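Local coordinates for toluene, o-xylene monooxygenase oxygenase subunit (Pseudomonas stutzeri, PDB 2INC), which probably serves as a largely helical subunit of the multi-component oxygenase that hydroxylates toluene, o-xylene and related aromatic compounds, at residues H102-V111 with R165-V176; P120-L128 with T219-L228. All blocks are in the same frame, centred on the assembly; numbering follows the deposited sequence.

Interaction 1: H102-V111 with R165-V176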
loop_
_atom_site.group_PDB
_atom_site.type_symbol
_atom_site.label_atom_id
_atom_site.label_comp_id
_atom_site.label_asym_id
_atom_site.label_seq_id
_atom_site.Cartn_x
_atom_site.Cartn_y
_atom_site.Cartn_z
ATOM N N HIS B 102 15.256 21.043 27.277
ATOM C CA HIS B 102 15.835 20.039 28.192
ATOM C C HIS B 102 17.373 20.132 28.403
ATOM O O HIS B 102 17.884 20.000 29.517
ATOM C CB HIS B 102 15.466 18.645 27.637
ATOM C CG HIS B 102 16.222 17.517 28.249
ATOM N ND1 HIS B 102 17.508 17.170 27.865
ATOM C CD2 HIS B 102 15.871 16.646 29.224
ATOM C CE1 HIS B 102 17.925 16.158 28.604
ATOM N NE2 HIS B 102 16.942 15.798 29.414
ATOM N N ASP B 103 18.122 20.349 27.329
ATOM C CA ASP B 103 19.571 20.290 27.439
ATOM C C ASP B 103 20.101 21.477 28.220
ATOM O O ASP B 103 21.095 21.343 28.947
ATOM C CB ASP B 103 20.222 20.217 26.047
ATOM C CG ASP B 103 19.987 18.845 25.366
ATOM O OD1 ASP B 103 20.258 18.753 24.157
ATOM O OD2 ASP B 103 19.507 17.894 26.042
ATOM N N GLN B 104 19.435 22.630 28.035
ATOM C CA GLN B 104 19.739 23.895 28.756
ATOM C C GLN B 104 19.580 23.769 30.259
ATOM O O GLN B 104 20.177 24.534 30.998
ATOM C CB GLN B 104 18.847 25.046 28.219
ATOM C CG GLN B 104 19.202 25.554 26.776
ATOM C CD GLN B 104 18.829 24.586 25.584
ATOM O OE1 GLN B 104 19.397 24.700 24.476
ATOM N NE2 GLN B 104 17.876 23.649 25.814
ATOM N N MET B 105 18.787 22.810 30.728
ATOM C CA MET B 105 18.554 22.633 32.165
ATOM C C MET B 105 19.516 21.653 32.851
ATOM O O MET B 105 19.492 21.496 34.063
ATOM C CB MET B 105 17.121 22.120 32.410
ATOM C CG MET B 105 16.023 22.911 31.709
ATOM S SD MET B 105 16.039 24.580 32.368
ATOM C CE MET B 105 15.878 24.292 34.147
ATOM N N LEU B 106 20.334 20.929 32.084
ATOM C CA LEU B 106 21.295 19.986 32.700
ATOM C C LEU B 106 22.389 20.774 33.413
ATOM O O LEU B 106 22.744 21.884 32.966
ATOM C CB LEU B 106 21.960 19.127 31.602
ATOM C CG LEU B 106 21.077 18.394 30.576
ATOM C CD1 LEU B 106 21.919 17.816 29.388
ATOM C CD2 LEU B 106 20.261 17.319 31.298
ATOM N N THR B 107 22.955 20.211 34.482
ATOM C CA THR B 107 24.037 20.927 35.206
ATOM C C THR B 107 25.381 20.871 34.471
ATOM O O THR B 107 25.607 19.988 33.634
ATOM C CB THR B 107 24.295 20.347 36.578
ATOM O OG1 THR B 107 24.765 18.994 36.443
ATOM C CG2 THR B 107 23.025 20.361 37.439
ATOM N N ARG B 108 26.301 21.772 34.809
ATOM C CA ARG B 108 27.608 21.760 34.140
ATOM C C ARG B 108 28.316 20.423 34.391
ATOM O O ARG B 108 28.974 19.865 33.480
ATOM C CB ARG B 108 28.495 22.911 34.664
ATOM C CG ARG B 108 29.871 22.979 33.976
ATOM C CD ARG B 108 29.730 23.041 32.414
ATOM N NE ARG B 108 30.999 22.847 31.699
ATOM C CZ ARG B 108 31.267 23.303 30.476
ATOM N NH1 ARG B 108 30.364 24.001 29.776
ATOM N NH2 ARG B 108 32.463 23.066 29.945
ATOM N N GLU B 109 28.187 19.914 35.625
ATOM C CA GLU B 109 28.842 18.685 36.029
ATOM C C GLU B 109 28.310 17.475 35.224
ATOM O O GLU B 109 29.086 16.607 34.790
ATOM C CB GLU B 109 28.647 18.440 37.523
ATOM C CG GLU B 109 29.381 19.478 38.441
ATOM C CD GLU B 109 28.600 20.833 38.705
ATOM O OE1 GLU B 109 29.167 21.685 39.461
ATOM O OE2 GLU B 109 27.470 21.062 38.174
ATOM N N TRP B 110 26.995 17.409 35.047
ATOM C CA TRP B 110 26.415 16.336 34.208
ATOM C C TRP B 110 26.862 16.473 32.740
ATOM O O TRP B 110 27.256 15.503 32.074
ATOM C CB TRP B 110 24.885 16.338 34.290
ATOM C CG TRP B 110 24.317 15.253 33.433
ATOM C CD1 TRP B 110 23.573 15.380 32.306
ATOM C CD2 TRP B 110 24.458 13.863 33.670
ATOM N NE1 TRP B 110 23.251 14.127 31.798
ATOM C CE2 TRP B 110 23.781 13.182 32.633
ATOM C CE3 TRP B 110 25.094 13.117 34.664
ATOM C CZ2 TRP B 110 23.744 11.780 32.564
ATOM C CZ3 TRP B 110 25.051 11.716 34.587
ATOM C CH2 TRP B 110 24.390 11.074 33.548
ATOM N N VAL B 111 26.827 17.680 32.223
ATOM C CA VAL B 111 27.312 17.899 30.876
ATOM C C VAL B 111 28.738 17.331 30.698
ATOM O O VAL B 111 29.055 16.661 29.708
ATOM C CB VAL B 111 27.226 19.379 30.486
ATOM C CG1 VAL B 111 28.036 19.686 29.209
ATOM C CG2 VAL B 111 25.755 19.784 30.258
ATOM N N ARG B 165 22.439 13.176 19.086
ATOM C CA ARG B 165 22.524 13.840 20.387
ATOM C C ARG B 165 23.843 14.530 20.614
ATOM O O ARG B 165 23.870 15.564 21.255
ATOM C CB ARG B 165 22.304 12.885 21.516
ATOM C CG ARG B 165 20.850 12.383 21.515
ATOM C CD ARG B 165 19.938 13.529 22.019
ATOM N NE ARG B 165 20.285 13.853 23.419
ATOM C CZ ARG B 165 20.268 15.088 23.944
ATOM N NH1 ARG B 165 20.576 15.265 25.234
ATOM N NH2 ARG B 165 19.934 16.147 23.177
ATOM N N THR B 166 24.918 13.956 20.076
ATOM C CA THR B 166 26.227 14.599 20.192
ATOM C C THR B 166 26.203 15.963 19.540
ATOM O O THR B 166 26.731 16.928 20.104
ATOM C CB THR B 166 27.316 13.705 19.564
ATOM O OG1 THR B 166 27.368 12.494 20.318
ATOM C CG2 THR B 166 28.721 14.404 19.637
ATOM N N ARG B 167 25.643 16.061 18.339
ATOM C CA ARG B 167 25.448 17.378 17.697
ATOM C C ARG B 167 24.582 18.324 18.507
ATOM O O ARG B 167 24.880 19.508 18.635
ATOM C CB ARG B 167 24.752 17.247 16.363
ATOM C CG ARG B 167 25.603 17.081 15.234
ATOM C CD ARG B 167 25.922 18.460 14.548
ATOM N NE ARG B 167 26.933 19.094 15.312
ATOM C CZ ARG B 167 28.245 18.876 15.270
ATOM N NH1 ARG B 167 28.944 19.542 16.148
ATOM N NH2 ARG B 167 28.867 18.074 14.406
ATOM N N GLU B 168 23.477 17.836 19.021
ATOM C CA GLU B 168 22.587 18.684 19.833
ATOM C C GLU B 168 23.273 19.198 21.080
ATOM O O GLU B 168 23.153 20.392 21.441
ATOM C CB GLU B 168 21.335 17.906 20.245
ATOM C CG GLU B 168 20.373 17.698 19.148
ATOM C CD GLU B 168 18.968 17.610 19.693
ATOM O OE1 GLU B 168 18.101 18.425 19.272
ATOM O OE2 GLU B 168 18.730 16.745 20.582
ATOM N N LEU B 169 24.037 18.320 21.725
ATOM C CA LEU B 169 24.918 18.736 22.838
ATOM C C LEU B 169 25.979 19.757 22.463
ATOM O O LEU B 169 26.137 20.762 23.182
ATOM C CB LEU B 169 25.520 17.513 23.550
ATOM C CG LEU B 169 24.481 16.666 24.327
ATOM C CD1 LEU B 169 25.103 15.306 24.639
ATOM C CD2 LEU B 169 24.020 17.368 25.629
ATOM N N ALA B 170 26.691 19.549 21.352
ATOM C CA ALA B 170 27.669 20.500 20.879
ATOM C C ALA B 170 27.025 21.845 20.579
ATOM O O ALA B 170 27.690 22.886 20.703
ATOM C CB ALA B 170 28.307 20.002 19.645
ATOM N N ASN B 171 25.790 21.838 20.089
ATOM C CA ASN B 171 25.135 23.112 19.789
ATOM C C ASN B 171 24.846 23.824 21.106
ATOM O O ASN B 171 25.026 25.033 21.203
ATOM C CB ASN B 171 23.839 22.930 19.002
ATOM C CG ASN B 171 24.073 22.563 17.566
ATOM O OD1 ASN B 171 25.167 22.726 17.033
ATOM N ND2 ASN B 171 23.028 22.085 16.911
ATOM N N CYS B 172 24.385 23.081 22.108
ATOM C CA CYS B 172 24.052 23.670 23.400
ATOM C C CYS B 172 25.305 24.097 24.172
ATOM O O CYS B 172 25.298 25.128 24.867
ATOM C CB CYS B 172 23.226 22.687 24.216
ATOM S SG CYS B 172 22.290 23.480 25.580
ATOM N N TYR B 173 26.397 23.331 24.062
ATOM C CA TYR B 173 27.592 23.542 24.898
ATOM C C TYR B 173 28.811 23.460 24.019
ATOM O O TYR B 173 29.557 22.479 24.086
ATOM C CB TYR B 173 27.660 22.455 25.971
ATOM C CG TYR B 173 26.477 22.500 26.904
ATOM C CD1 TYR B 173 25.456 21.565 26.821
ATOM C CD2 TYR B 173 26.358 23.527 27.842
ATOM C CE1 TYR B 173 24.364 21.637 27.644
ATOM C CE2 TYR B 173 25.283 23.604 28.673
ATOM C CZ TYR B 173 24.292 22.655 28.582
ATOM O OH TYR B 173 23.223 22.748 29.417
ATOM N N PRO B 174 29.004 24.466 23.156
ATOM C CA PRO B 174 30.040 24.455 22.129
ATOM C C PRO B 174 31.467 24.464 22.652
ATOM O O PRO B 174 32.418 24.197 21.869
ATOM C CB PRO B 174 29.787 25.732 21.343
ATOM C CG PRO B 174 28.465 26.208 21.739
ATOM C CD PRO B 174 28.177 25.681 23.096
ATOM N N ASP B 175 31.638 24.787 23.930
ATOM C CA ASP B 175 32.975 24.822 24.526
ATOM C C ASP B 175 33.427 23.466 25.065
ATOM O O ASP B 175 34.575 23.301 25.466
ATOM C CB ASP B 175 33.057 25.911 25.636
ATOM C CG ASP B 175 32.105 25.629 26.876
ATOM O OD1 ASP B 175 32.508 25.982 28.023
ATOM O OD2 ASP B 175 30.962 25.091 26.727
ATOM N N VAL B 176 32.539 22.483 25.078
ATOM C CA VAL B 176 32.874 21.191 25.715
ATOM C C VAL B 176 33.715 20.265 24.786
ATOM O O VAL B 176 34.464 19.394 25.260
ATOM C CB VAL B 176 31.578 20.489 26.222
ATOM C CG1 VAL B 176 31.862 19.103 26.748
ATOM C CG2 VAL B 176 30.928 21.321 27.326
#
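The Y173 ring has the V111 methyl CG2 over one face, 3.8 Å from the Y173 centroid in a CH-pi contact, and the backbone carbonyl oxygen of D103 at its edge, near the ring plane. Y173 OH donates to D103 O at 2.6 Å; L106 N reaches that oxygen from the opposite face of the carbonyl plane. The guanidinium of R165 has L169 CG above one face and two carboxylates at its edge. It grips D103 end-on: R165 NH2 meets the syn lone pair of D103 OD1 at 2.8 Å, almost straight at 168°, and R165 NH1 reaches D103 OD2 at 3.0 Å, the two planes turned 37° apart. R165 NH2 also bonds E168 OE2 at 2.9 Å. H102 ND1 reaches D103 OD2 at 2.8 Å from the face opposite R165 NH1, with the oxygen in the imidazole plane. With CG anti to the backbone N (chi1 -179°) and a bend at chi2, the R108 chain carries its guanidinium across to D175, where R108 NH1 meets D175 OD2 at 3.3 Å; V176 CG2 lies over the guanidinium. The segment leading into helix 108-117, and that helix's first turn, are thus tied to the last turns of helix 142-172 and the beta turn that follows. With three donors on its buried carboxylate, D103 is probably ionised; the single charge of R165, shared with E168, would only partly offset the two.

Interaction 2: P120-L128 with T219-L228; sequences PARYLFHAL and TKPAVEEALL
L128 reaches from helix 121-138 across to T219, K220 and V223 of helix 208-237. From CB, CG lies anti to the carbonyl carbon (chi1 -68°), which turns the branch toward helix 208-237, where the two methyls part: L128 CD1 meets V223 CG1 tip to tip at 4.0 Å, while L128 CD2 lies 3.9 Å from K220 CG and also touches the T219 methyl CG2. V223 in turn presents CG2 to L124 CD2 at 3.9 Å, and its CG1 stands at the edge of the F125 ring, 4.2 Å from F125 CE2. The axes of the two short helical segments run roughly antiparallel, 153° between their directions, and come within 11.8 Å of each other, as suits two neighbouring helices of a ferritin-like helical bundle. K220 has its stem against L128 and its NZ on E224 OE2 at 2.7 Å, with H257 as a further partner of the ammonium. An alanine in place of K220 is likely to leave E224 without one of its cationic mates, R258 remaining, and to open a gap beside L128 CD2. One turn beyond V223, L227 CD2 packs 3.6 Å from A121 CB and slides past F125, whose ring meets W158 edge-to-face.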
loop_
_atom_site.group_PDB
_atom_site.type_symbol
_atom_site.label_atom_id
_atom_site.label_comp_id
_atom_site.label_asym_id
_atom_site.label_seq_id
_atom_site.Cartn_x
_atom_site.Cartn_y
_atom_site.Cartn_z
ATOM N N PRO B 120 31.373 9.300 23.662
ATOM C CA PRO B 120 32.330 8.372 23.044
ATOM C C PRO B 120 31.779 7.013 22.724
ATOM O O PRO B 120 32.411 6.260 21.994
ATOM C CB PRO B 120 33.451 8.229 24.082
ATOM C CG PRO B 120 33.345 9.438 24.923
ATOM C CD PRO B 120 31.881 9.784 24.971
ATOM N N ALA B 121 30.603 6.695 23.236
ATOM C CA ALA B 121 29.958 5.443 22.893
ATOM C C ALA B 121 29.666 5.307 21.375
ATOM O O ALA B 121 29.366 4.203 20.933
ATOM C CB ALA B 121 28.689 5.256 23.703
ATOM N N ARG B 122 29.813 6.375 20.568
ATOM C CA ARG B 122 29.641 6.194 19.127
ATOM C C ARG B 122 30.673 5.158 18.607
ATOM O O ARG B 122 30.373 4.367 17.697
ATOM C CB ARG B 122 29.672 7.524 18.359
ATOM C CG ARG B 122 31.061 8.112 18.068
ATOM C CD ARG B 122 30.911 9.228 17.040
ATOM N NE ARG B 122 32.219 9.873 16.799
ATOM C CZ ARG B 122 32.608 10.959 17.424
ATOM N NH1 ARG B 122 31.766 11.548 18.275
ATOM N NH2 ARG B 122 33.795 11.490 17.159
ATOM N N TYR B 123 31.871 5.148 19.197
ATOM C CA TYR B 123 32.897 4.154 18.816
ATOM C C TYR B 123 32.467 2.760 19.270
ATOM O O TYR B 123 32.487 1.780 18.512
ATOM C CB TYR B 123 34.302 4.575 19.338
ATOM C CG TYR B 123 34.735 5.843 18.631
ATOM C CD1 TYR B 123 35.294 5.773 17.364
ATOM C CD2 TYR B 123 34.539 7.108 19.194
ATOM C CE1 TYR B 123 35.646 6.905 16.670
ATOM C CE2 TYR B 123 34.892 8.290 18.445
ATOM C CZ TYR B 123 35.439 8.153 17.219
ATOM O OH TYR B 123 35.792 9.256 16.420
ATOM N N LEU B 124 32.059 2.637 20.497
ATOM C CA LEU B 124 31.751 1.326 20.985
ATOM C C LEU B 124 30.541 0.729 20.211
ATOM O O LEU B 124 30.574 -0.430 19.848
ATOM C CB LEU B 124 31.468 1.390 22.476
ATOM C CG LEU B 124 31.098 0.044 23.095
ATOM C CD1 LEU B 124 32.080 -1.125 22.703
ATOM C CD2 LEU B 124 31.165 0.225 24.622
ATOM N N PHE B 125 29.514 1.523 19.934
ATOM C CA PHE B 125 28.321 1.001 19.240
ATOM C C PHE B 125 28.655 0.654 17.803
ATOM O O PHE B 125 28.146 -0.350 17.293
ATOM C CB PHE B 125 27.120 2.005 19.280
ATOM C CG PHE B 125 26.558 2.250 20.665
ATOM C CD1 PHE B 125 25.850 3.444 20.934
ATOM C CD2 PHE B 125 26.695 1.327 21.685
ATOM C CE1 PHE B 125 25.307 3.719 22.178
ATOM C CE2 PHE B 125 26.168 1.585 22.962
ATOM C CZ PHE B 125 25.461 2.781 23.212
ATOM N N HIS B 126 29.522 1.450 17.150
ATOM C CA HIS B 126 29.955 1.073 15.815
ATOM C C HIS B 126 30.804 -0.213 15.830
ATOM O O HIS B 126 30.626 -1.056 14.969
ATOM C CB HIS B 126 30.728 2.187 15.110
ATOM C CG HIS B 126 31.026 1.857 13.674
ATOM N ND1 HIS B 126 30.038 1.736 12.721
ATOM C CD2 HIS B 126 32.183 1.528 13.060
ATOM C CE1 HIS B 126 30.581 1.390 11.564
ATOM N NE2 HIS B 126 31.888 1.276 11.739
ATOM N N ALA B 127 31.632 -0.406 16.853
ATOM C CA ALA B 127 32.402 -1.652 16.997
ATOM C C ALA B 127 31.443 -2.833 17.185
ATOM O O ALA B 127 31.687 -3.899 16.652
ATOM C CB ALA B 127 33.361 -1.551 18.195
ATOM N N LEU B 128 30.320 -2.627 17.859
ATOM C CA LEU B 128 29.331 -3.703 17.968
ATOM C C LEU B 128 28.660 -3.986 16.625
ATOM O O LEU B 128 28.327 -5.162 16.310
ATOM C CB LEU B 128 28.269 -3.354 19.016
ATOM C CG LEU B 128 28.699 -3.309 20.484
ATOM C CD1 LEU B 128 27.462 -2.907 21.306
ATOM C CD2 LEU B 128 29.237 -4.654 20.914
ATOM N N THR B 219 30.422 -9.653 25.423
ATOM C CA THR B 219 30.611 -8.217 25.261
ATOM C C THR B 219 29.286 -7.433 25.370
ATOM O O THR B 219 29.161 -6.468 26.152
ATOM C CB THR B 219 31.267 -7.973 23.941
ATOM O OG1 THR B 219 32.527 -8.635 23.972
ATOM C CG2 THR B 219 31.504 -6.487 23.712
ATOM N N LYS B 220 28.250 -7.894 24.663
ATOM C CA LYS B 220 27.030 -7.106 24.634
ATOM C C LYS B 220 26.376 -6.976 26.020
ATOM O O LYS B 220 25.975 -5.867 26.429
ATOM C CB LYS B 220 26.060 -7.638 23.550
ATOM C CG LYS B 220 26.363 -6.996 22.191
ATOM C CD LYS B 220 25.626 -7.596 20.991
ATOM C CE LYS B 220 24.140 -7.624 21.203
ATOM N NZ LYS B 220 23.531 -6.292 21.443
ATOM N N PRO B 221 26.217 -8.090 26.747
ATOM C CA PRO B 221 25.612 -7.833 28.070
ATOM C C PRO B 221 26.433 -6.904 28.967
ATOM O O PRO B 221 25.828 -6.138 29.690
ATOM C CB PRO B 221 25.404 -9.246 28.657
ATOM C CG PRO B 221 25.237 -10.113 27.355
ATOM C CD PRO B 221 26.379 -9.530 26.492
ATOM N N ALA B 222 27.767 -6.911 28.862
ATOM C CA ALA B 222 28.612 -5.949 29.588
ATOM C C ALA B 222 28.399 -4.524 29.090
ATOM O O ALA B 222 28.299 -3.596 29.893
ATOM C CB ALA B 222 30.081 -6.316 29.538
ATOM N N VAL B 223 28.398 -4.322 27.770
ATOM C CA VAL B 223 28.122 -2.983 27.207
ATOM C C VAL B 223 26.733 -2.484 27.622
ATOM O O VAL B 223 26.543 -1.325 28.028
ATOM C CB VAL B 223 28.227 -2.988 25.667
ATOM C CG1 VAL B 223 27.774 -1.625 25.117
ATOM C CG2 VAL B 223 29.640 -3.275 25.264
ATOM N N GLU B 224 25.745 -3.374 27.560
ATOM C CA GLU B 224 24.375 -2.942 27.772
ATOM C C GLU B 224 24.180 -2.584 29.231
ATOM O O GLU B 224 23.501 -1.620 29.530
ATOM C CB GLU B 224 23.395 -4.020 27.327
ATOM C CG GLU B 224 23.445 -4.206 25.781
ATOM C CD GLU B 224 23.081 -5.622 25.326
ATOM O OE1 GLU B 224 22.627 -6.472 26.173
ATOM O OE2 GLU B 224 23.249 -5.879 24.106
ATOM N N GLU B 225 24.779 -3.360 30.136
ATOM C CA GLU B 225 24.634 -3.076 31.577
ATOM C C GLU B 225 25.391 -1.814 32.001
ATOM O O GLU B 225 24.849 -0.974 32.710
ATOM C CB GLU B 225 24.931 -4.313 32.444
ATOM C CG GLU B 225 23.905 -5.478 32.265
ATOM C CD GLU B 225 22.402 -5.086 32.330
ATOM O OE1 GLU B 225 21.986 -4.382 33.289
ATOM O OE2 GLU B 225 21.613 -5.507 31.430
ATOM N N ALA B 226 26.593 -1.616 31.492
ATOM C CA ALA B 226 27.312 -0.389 31.796
ATOM C C ALA B 226 26.684 0.862 31.182
ATOM O O ALA B 226 26.371 1.850 31.879
ATOM C CB ALA B 226 28.807 -0.528 31.391
ATOM N N LEU B 227 26.481 0.822 29.873
ATOM C CA LEU B 227 26.138 2.013 29.119
ATOM C C LEU B 227 24.659 2.257 29.039
ATOM O O LEU B 227 24.240 3.385 28.899
ATOM C CB LEU B 227 26.711 1.938 27.709
ATOM C CG LEU B 227 28.134 2.448 27.560
ATOM C CD1 LEU B 227 29.178 1.517 28.234
ATOM C CD2 LEU B 227 28.432 2.568 26.110
ATOM N N LEU B 228 23.824 1.235 29.108
ATOM C CA LEU B 228 22.406 1.548 29.007
ATOM C C LEU B 228 21.840 1.541 30.415
ATOM O O LEU B 228 21.295 2.550 30.872
ATOM C CB LEU B 228 21.657 0.573 28.076
ATOM C CG LEU B 228 22.196 0.416 26.657
ATOM C CD1 LEU B 228 21.303 -0.550 25.850
ATOM C CD2 LEU B 228 22.327 1.768 25.961
#

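Along the chain the four segments alternate: 102-111 and 120-128 come first, then 165-176 and 219-228, partners of the first and second respectively. Helices 108-117, 121-138 and 142-172 follow one another, and helix 121-138 of interaction 2 therefore lies between the two helices of interaction 1 in sequence. The contact centres are 21 Å apart, with nearest atoms about 4 Å from each other but not touching. Interaction 2 is buried in the core, about 8 Å from the chain centre, whereas interaction 1 lies at an end of the bundle, about 28 Å out. There salt bridges and hydrogen bonds, with some apolar packing, join the segments; in interaction 2 apolar packing does so without hydrogen bonds.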